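Local coordinates for protein histidine--tRNA ligase (Staphylococcus aureus, PDB 1QE0) that attaches L-histidine to its cognate tRNA at the expense of ATP, releasing AMP and diphosphate, and works as a homodimer of the class II synthetase family, at residues L348-H351 with L352-G356; M372-A375 with D376-A380; D412-V415 with E416-K420. All coordinates share one frame; numbering follows the deposited sequence.

Contact 1 (L348-H351 with L352-G356); sequences LLNH and LRHNG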
loop_
_atom_site.group_PDB
_atom_site.type_symbol
_atom_site.label_atom_id
_atom_site.label_comp_id
_atom_site.label_asym_id
_atom_site.label_seq_id
_atom_site.Cartn_x
_atom_site.Cartn_y
_atom_site.Cartn_z
ATOM N N LEU A 348 -18.356 -19.070 20.346
ATOM C CA LEU A 348 -17.177 -19.798 19.843
ATOM C C LEU A 348 -16.387 -19.016 18.791
ATOM O O LEU A 348 -15.175 -18.888 18.876
ATOM C CB LEU A 348 -17.595 -21.149 19.252
ATOM C CG LEU A 348 -16.500 -22.106 18.753
ATOM C CD1 LEU A 348 -15.535 -22.433 19.885
ATOM C CD2 LEU A 348 -17.097 -23.397 18.214
ATOM N N LEU A 349 -17.096 -18.521 17.790
ATOM C CA LEU A 349 -16.539 -17.744 16.696
ATOM C C LEU A 349 -15.825 -16.521 17.230
ATOM O O LEU A 349 -14.724 -16.193 16.810
ATOM C CB LEU A 349 -17.676 -17.282 15.832
ATOM C CG LEU A 349 -17.467 -17.498 14.387
ATOM C CD1 LEU A 349 -16.944 -18.838 14.239
ATOM C CD2 LEU A 349 -18.798 -17.382 13.700
ATOM N N ASN A 350 -16.514 -15.793 18.096
ATOM C CA ASN A 350 -15.973 -14.600 18.709
ATOM C C ASN A 350 -14.684 -15.013 19.412
ATOM O O ASN A 350 -13.669 -14.319 19.354
ATOM C CB ASN A 350 -17.002 -14.097 19.706
ATOM C CG ASN A 350 -16.419 -13.205 20.771
ATOM O OD1 ASN A 350 -15.940 -12.108 20.470
ATOM N ND2 ASN A 350 -16.484 -13.651 22.037
ATOM N N HIS A 351 -14.689 -16.215 19.978
ATOM C CA HIS A 351 -13.527 -16.733 20.700
ATOM C C HIS A 351 -12.336 -16.982 19.806
ATOM O O HIS A 351 -11.225 -16.524 20.051
ATOM C CB HIS A 351 -13.870 -18.045 21.401
ATOM C CG HIS A 351 -13.303 -18.136 22.780
ATOM N ND1 HIS A 351 -12.094 -18.761 23.066
ATOM C CD2 HIS A 351 -13.713 -17.538 23.921
ATOM C CE1 HIS A 351 -11.791 -18.524 24.325
ATOM N NE2 HIS A 351 -12.751 -17.785 24.871
ATOM N N LEU A 352 -12.581 -17.790 18.802
ATOM C CA LEU A 352 -11.562 -18.144 17.867
ATOM C C LEU A 352 -11.003 -16.890 17.222
ATOM O O LEU A 352 -9.807 -16.703 17.256
ATOM C CB LEU A 352 -12.137 -19.094 16.824
ATOM C CG LEU A 352 -12.670 -20.436 17.325
ATOM C CD1 LEU A 352 -13.350 -21.098 16.205
ATOM C CD2 LEU A 352 -11.585 -21.307 17.840
ATOM N N ARG A 353 -11.855 -15.993 16.724
ATOM C CA ARG A 353 -11.407 -14.767 16.062
ATOM C C ARG A 353 -10.546 -13.882 16.950
ATOM O O ARG A 353 -9.617 -13.221 16.487
ATOM C CB ARG A 353 -12.593 -14.005 15.527
ATOM C CG ARG A 353 -13.347 -14.821 14.542
ATOM C CD ARG A 353 -14.506 -14.055 13.898
ATOM N NE ARG A 353 -14.969 -14.714 12.676
ATOM C CZ ARG A 353 -16.212 -14.690 12.220
ATOM N NH1 ARG A 353 -17.132 -14.035 12.875
ATOM N NH2 ARG A 353 -16.539 -15.335 11.109
ATOM N N HIS A 354 -10.816 -13.920 18.248
ATOM C CA HIS A 354 -10.030 -13.158 19.206
ATOM C C HIS A 354 -8.715 -13.840 19.492
ATOM O O HIS A 354 -7.970 -13.399 20.357
ATOM C CB HIS A 354 -10.790 -12.994 20.498
ATOM C CG HIS A 354 -11.631 -11.771 20.519
ATOM N ND1 HIS A 354 -11.168 -10.564 20.987
ATOM C CD2 HIS A 354 -12.871 -11.538 20.037
ATOM C CE1 HIS A 354 -12.082 -9.637 20.783
ATOM N NE2 HIS A 354 -13.124 -10.200 20.209
ATOM N N ASN A 355 -8.426 -14.908 18.760
ATOM C CA ASN A 355 -7.197 -15.650 18.941
ATOM C C ASN A 355 -6.433 -15.928 17.663
ATOM O O ASN A 355 -5.675 -16.874 17.594
ATOM C CB ASN A 355 -7.475 -16.950 19.657
ATOM C CG ASN A 355 -7.598 -16.774 21.138
ATOM O OD1 ASN A 355 -6.659 -17.037 21.863
ATOM N ND2 ASN A 355 -8.762 -16.351 21.608
ATOM N N GLY A 356 -6.661 -15.124 16.635
ATOM C CA GLY A 356 -5.934 -15.302 15.392
ATOM C C GLY A 356 -6.275 -16.515 14.565
ATOM O O GLY A 356 -5.467 -16.922 13.732
#

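Contact 2 (M372-A375 with D376-A380); sequences MKQA and DRLGA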
loop_
_atom_site.group_PDB
_atom_site.type_symbol
_atom_site.label_atom_id
_atom_site.label_comp_id
_atom_site.label_asym_id
_atom_site.label_seq_id
_atom_site.Cartn_x
_atom_site.Cartn_y
_atom_site.Cartn_z
ATOM N N MET A 372 -21.569 -27.834 4.715
ATOM C CA MET A 372 -20.342 -28.516 4.322
ATOM C C MET A 372 -19.822 -27.996 2.984
ATOM O O MET A 372 -18.613 -27.866 2.788
ATOM C CB MET A 372 -20.570 -30.003 4.225
ATOM C CG MET A 372 -20.932 -30.652 5.525
ATOM S SD MET A 372 -19.618 -30.690 6.743
ATOM C CE MET A 372 -18.145 -30.642 5.767
ATOM N N LYS A 373 -20.721 -27.701 2.056
ATOM C CA LYS A 373 -20.287 -27.150 0.782
ATOM C C LYS A 373 -19.665 -25.755 1.008
ATOM O O LYS A 373 -18.627 -25.436 0.447
ATOM C CB LYS A 373 -21.469 -27.056 -0.198
ATOM C CG LYS A 373 -21.975 -28.395 -0.656
ATOM C CD LYS A 373 -23.035 -28.262 -1.726
ATOM C CE LYS A 373 -23.427 -29.655 -2.261
ATOM N NZ LYS A 373 -24.352 -29.617 -3.441
ATOM N N GLN A 374 -20.297 -24.940 1.853
ATOM C CA GLN A 374 -19.825 -23.594 2.132
ATOM C C GLN A 374 -18.449 -23.696 2.739
ATOM O O GLN A 374 -17.512 -22.984 2.325
ATOM C CB GLN A 374 -20.810 -22.877 3.050
ATOM C CG GLN A 374 -20.429 -21.449 3.471
ATOM C CD GLN A 374 -20.344 -20.406 2.352
ATOM O OE1 GLN A 374 -20.722 -20.631 1.201
ATOM N NE2 GLN A 374 -19.822 -19.248 2.706
ATOM N N ALA A 375 -18.301 -24.640 3.660
ATOM C CA ALA A 375 -17.016 -24.865 4.282
ATOM C C ALA A 375 -16.002 -25.053 3.162
ATOM O O ALA A 375 -14.997 -24.357 3.115
ATOM C CB ALA A 375 -17.054 -26.101 5.153
ATOM N N ASP A 376 -16.343 -25.910 2.207
ATOM C CA ASP A 376 -15.488 -26.244 1.078
ATOM C C ASP A 376 -15.254 -25.047 0.177
ATOM O O ASP A 376 -14.134 -24.815 -0.280
ATOM C CB ASP A 376 -16.138 -27.382 0.292
ATOM C CG ASP A 376 -15.249 -27.945 -0.778
ATOM O OD1 ASP A 376 -14.325 -28.714 -0.418
ATOM O OD2 ASP A 376 -15.510 -27.653 -1.974
ATOM N N ARG A 377 -16.295 -24.253 -0.018
ATOM C CA ARG A 377 -16.226 -23.079 -0.865
ATOM C C ARG A 377 -15.254 -22.043 -0.254
ATOM O O ARG A 377 -14.417 -21.463 -0.949
ATOM C CB ARG A 377 -17.645 -22.520 -1.050
ATOM C CG ARG A 377 -17.755 -21.210 -1.813
ATOM C CD ARG A 377 -19.120 -21.045 -2.444
ATOM N NE ARG A 377 -20.229 -21.294 -1.519
ATOM C CZ ARG A 377 -20.889 -22.451 -1.434
ATOM N NH1 ARG A 377 -21.890 -22.594 -0.575
ATOM N NH2 ARG A 377 -20.543 -23.480 -2.197
ATOM N N LEU A 378 -15.346 -21.840 1.051
ATOM C CA LEU A 378 -14.486 -20.903 1.769
ATOM C C LEU A 378 -13.059 -21.429 1.962
ATOM O O LEU A 378 -12.203 -20.720 2.479
ATOM C CB LEU A 378 -15.088 -20.668 3.144
ATOM C CG LEU A 378 -16.151 -19.592 3.272
ATOM C CD1 LEU A 378 -16.894 -19.379 2.004
ATOM C CD2 LEU A 378 -17.073 -19.992 4.373
ATOM N N GLY A 379 -12.804 -22.679 1.594
ATOM C CA GLY A 379 -11.477 -23.229 1.799
ATOM C C GLY A 379 -11.167 -23.658 3.239
ATOM O O GLY A 379 -9.987 -23.828 3.601
ATOM N N ALA A 380 -12.210 -23.871 4.050
ATOM C CA ALA A 380 -12.058 -24.318 5.434
ATOM C C ALA A 380 -11.144 -25.523 5.538
ATOM O O ALA A 380 -11.506 -26.612 5.100
ATOM C CB ALA A 380 -13.386 -24.681 5.989
#

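Contact 3 (D412-V415 with E416-K420); sequences DALV and EYFKK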
loop_
_atom_site.group_PDB
_atom_site.type_symbol
_atom_site.label_atom_id
_atom_site.label_comp_id
_atom_site.label_asym_id
_atom_site.label_seq_id
_atom_site.Cartn_x
_atom_site.Cartn_y
_atom_site.Cartn_z
ATOM N N ASP A 412 -14.102 -27.624 24.861
ATOM C CA ASP A 412 -13.246 -26.582 25.420
ATOM C C ASP A 412 -11.931 -26.424 24.673
ATOM O O ASP A 412 -11.472 -25.288 24.414
ATOM C CB ASP A 412 -12.889 -26.878 26.875
ATOM C CG ASP A 412 -14.028 -26.558 27.818
ATOM O OD1 ASP A 412 -14.741 -27.470 28.246
ATOM O OD2 ASP A 412 -14.225 -25.387 28.130
ATOM N N ALA A 413 -11.296 -27.541 24.357
ATOM C CA ALA A 413 -10.029 -27.455 23.672
ATOM C C ALA A 413 -10.121 -26.656 22.386
ATOM O O ALA A 413 -9.183 -25.943 22.085
ATOM C CB ALA A 413 -9.455 -28.809 23.409
ATOM N N LEU A 414 -11.243 -26.631 21.688
ATOM C CA LEU A 414 -11.290 -25.950 20.402
ATOM C C LEU A 414 -10.400 -24.707 20.183
ATOM O O LEU A 414 -9.642 -24.697 19.231
ATOM C CB LEU A 414 -12.696 -25.636 19.988
ATOM C CG LEU A 414 -13.090 -26.132 18.599
ATOM C CD1 LEU A 414 -11.950 -26.002 17.654
ATOM C CD2 LEU A 414 -13.460 -27.558 18.677
ATOM N N VAL A 415 -10.460 -23.709 21.028
ATOM C CA VAL A 415 -9.612 -22.543 20.788
ATOM C C VAL A 415 -8.145 -22.915 20.954
ATOM O O VAL A 415 -7.323 -22.635 20.104
ATOM C CB VAL A 415 -9.929 -21.261 21.654
ATOM C CG1 VAL A 415 -10.360 -20.165 20.762
ATOM C CG2 VAL A 415 -11.068 -21.472 22.681
ATOM N N GLU A 416 -7.863 -23.595 22.062
ATOM C CA GLU A 416 -6.529 -24.075 22.441
ATOM C C GLU A 416 -5.877 -24.899 21.360
ATOM O O GLU A 416 -4.665 -24.823 21.126
ATOM C CB GLU A 416 -6.677 -25.061 23.608
ATOM C CG GLU A 416 -6.484 -24.521 24.982
ATOM C CD GLU A 416 -5.122 -23.840 25.196
ATOM O OE1 GLU A 416 -4.494 -24.187 26.238
ATOM O OE2 GLU A 416 -4.726 -22.923 24.391
ATOM N N TYR A 417 -6.656 -25.841 20.860
ATOM C CA TYR A 417 -6.252 -26.808 19.863
ATOM C C TYR A 417 -5.976 -26.202 18.519
ATOM O O TYR A 417 -5.235 -26.783 17.729
ATOM C CB TYR A 417 -7.355 -27.841 19.763
ATOM C CG TYR A 417 -7.133 -28.976 18.787
ATOM C CD1 TYR A 417 -7.892 -29.055 17.637
ATOM C CD2 TYR A 417 -6.205 -29.984 19.063
ATOM C CE1 TYR A 417 -7.739 -30.115 16.746
ATOM C CE2 TYR A 417 -6.023 -31.078 18.191
ATOM C CZ TYR A 417 -6.803 -31.136 17.027
ATOM O OH TYR A 417 -6.672 -32.159 16.105
ATOM N N PHE A 418 -6.724 -25.164 18.173
ATOM C CA PHE A 418 -6.513 -24.511 16.914
ATOM C C PHE A 418 -5.436 -23.483 17.075
ATOM O O PHE A 418 -4.616 -23.327 16.200
ATOM C CB PHE A 418 -7.797 -23.958 16.323
ATOM C CG PHE A 418 -8.505 -24.934 15.426
ATOM C CD1 PHE A 418 -8.311 -24.900 14.051
ATOM C CD2 PHE A 418 -9.337 -25.914 15.952
ATOM C CE1 PHE A 418 -8.937 -25.824 13.217
ATOM C CE2 PHE A 418 -9.968 -26.848 15.103
ATOM C CZ PHE A 418 -9.762 -26.797 13.748
ATOM N N LYS A 419 -5.386 -22.872 18.248
ATOM C CA LYS A 419 -4.369 -21.872 18.508
ATOM C C LYS A 419 -3.058 -22.588 18.252
ATOM O O LYS A 419 -2.386 -22.298 17.273
ATOM C CB LYS A 419 -4.453 -21.433 19.939
ATOM C CG LYS A 419 -3.860 -20.082 20.181
ATOM C CD LYS A 419 -4.212 -19.653 21.571
ATOM C CE LYS A 419 -3.508 -18.380 21.984
ATOM N NZ LYS A 419 -3.280 -18.449 23.479
ATOM N N LYS A 420 -2.745 -23.580 19.074
ATOM C CA LYS A 420 -1.520 -24.376 18.926
ATOM C C LYS A 420 -1.592 -25.248 17.650
ATOM O O LYS A 420 -0.653 -25.207 16.805
ATOM C CB LYS A 420 -1.343 -25.294 20.162
ATOM C CG LYS A 420 -1.089 -24.541 21.454
ATOM C CD LYS A 420 0.319 -24.748 21.997
ATOM C CE LYS A 420 1.326 -25.230 20.960
ATOM N NZ LYS A 420 1.629 -24.210 19.905
ATOM O OXT LYS A 420 -2.581 -26.002 17.501
#

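Contact 1 (L348-H351 with L352-G356)
Leu-349 and Arg-353, one helical turn apart at the C-terminal end of helix 338-353, run side by side and point the same way. Their overlap sets a leucine against a flat cationic group. The guanidinium of Arg-353 lays one face over the isobutyl group, with CG of Leu-349 3.8 Å from CZ of Arg-353 and above the centre of the plane. An extended chain from CG to NE carries the arginine this far back along the helix. The apolar pair, Leu-348 and Leu-352, meets more lightly, CG to CD1 at 4.2 Å, and both rest on Ile-334 of the neighbouring strand.

The charged end of Arg-353 looks outside the helix. It forms salt bridges to Asp-360 and to Glu-142 of the second subunit, while NE donates to the carbonyl of Phe-32 of that subunit; these partners probably fix the rotation of the flat group.

Backbone bonds close the last turn. Leu-352 N reaches Leu-348 O at 2.8 Å and Arg-353 N reaches Leu-349 O at 2.9 Å, both nearly straight. His-354 N bonds to Asn-350 O at 3.1 Å, with a more bent N-H angle of 141°.

Side-chain polar groups finish the end. ND2 of Asn-355 donates to His-351 O at 2.9 Å, with the acceptor 16° out of the amide plane of Asn-355, and the same carbonyl also receives a weak bond from His-354 N. The imidazole of His-354 has Asn-350 O at its edge, in the ring plane, and stacks on His-149 of the second subunit.

Here a helix gives way to a loop, Gly-356 following with positive phi, within the beta-alpha-beta unit of strand 332-336, helix 338-353 and strand 359-361 in the anticodon-binding domain.

Contact 2 (M372-A375 with D376-A380)
Gln-374 folds back at chi2 (64°) to set its amide between Arg-377 and Leu-378, and this is the close-packed side of the contact. Its OE1 takes two weak bonds from the guanidinium, from NE of Arg-377 at 2.8 Å and from NH1 of Arg-377 at 2.9 Å, with the amide and guanidinium planes 59° apart. A bend at chi3 (49°) turns the arginine back over its own helix, one face of its guanidinium lying against CA of Gln-374. The other end of the amide, NE2, runs beside the methyls of Leu-378 and donates to Asn-99 of the second subunit. On the side facing strand 332-336, Ala-375 and Ala-380 bring their CB atoms to 4.0 Å, and both pack on Phe-333.

Toward solvent the contact is thin. Lys-373 stretches away fully extended, and the carboxylate of Asp-376 leads off the helix, so these residues join in mainly through the backbone, as in the bond from Arg-377 N to Lys-373 O at 2.7 Å.

The chain leaves the helix through a Schellman motif: Gly-379, with positive phi, gives its N-H to Asp-376 O, and Ala-380 N bonds to Ala-375 O at 3.0 Å. Gln-374 is thus a neutral amide whose oxygen accepts weakly from a cationic guanidinium while its nitrogen donates across the subunit interface, which probably fixes which way round the amide sits.

Contact 3 (D412-V415 with E416-K420)
Val-415 and Glu-416 have the most surface buried by this contact, yet they meet as chain neighbours, and it is the carbonyl of Val-415 that reaches onward. Lys-419 N bonds to Val-415 O at 2.7 Å, with an N-H angle of 151°, and Phe-418 N adds a weak bond to the same oxygen. The CB of Glu-416 lies beside the carbonyl of Ala-413, while its carboxylate leads away into an exposed region.

Leu-414, third in buried surface, lies side by side with Phe-418, the two pointing the same way, although the exact fit of the leucine methyl against the ring is doubtful. Phe-418 N donates to Leu-414 O at 3.1 Å, and this oxygen also sits at the edge of the phenyl ring, in its plane. The ring makes an edge-to-face contact with Phe-382, and Leu-414 rests on Ile-396 and Ile-409 of the sheet. One residue earlier, Ala-413 O accepts Tyr-417 N at 2.8 Å.

The result is a short amphipathic helix at the C terminus, its Leu-414 and Phe-418 side laid on the mixed five-stranded sheet of the anticodon-binding domain.

The three contacts follow in series along the C-terminal part of the chain; none nests within or crosses another, and each is a local contact within one continuous stretch, closing no long loop. Contact 1 ends helix 338-353 before strand 359-361, contact 2 ends helix 368-377 before strand 382-386, and contact 3 forms the terminal helix after strand 406-409. Contacts 1 and 3 touch: Val-415 packs against His-351 and Leu-352, and Lys-419 reaches Asn-355, tying the last helix to the first of the three. Contact 2 stands apart from both, with nearest atoms about 8 Å away. Contacts 1 and 2 both meet the second subunit, whereas contact 3 does not.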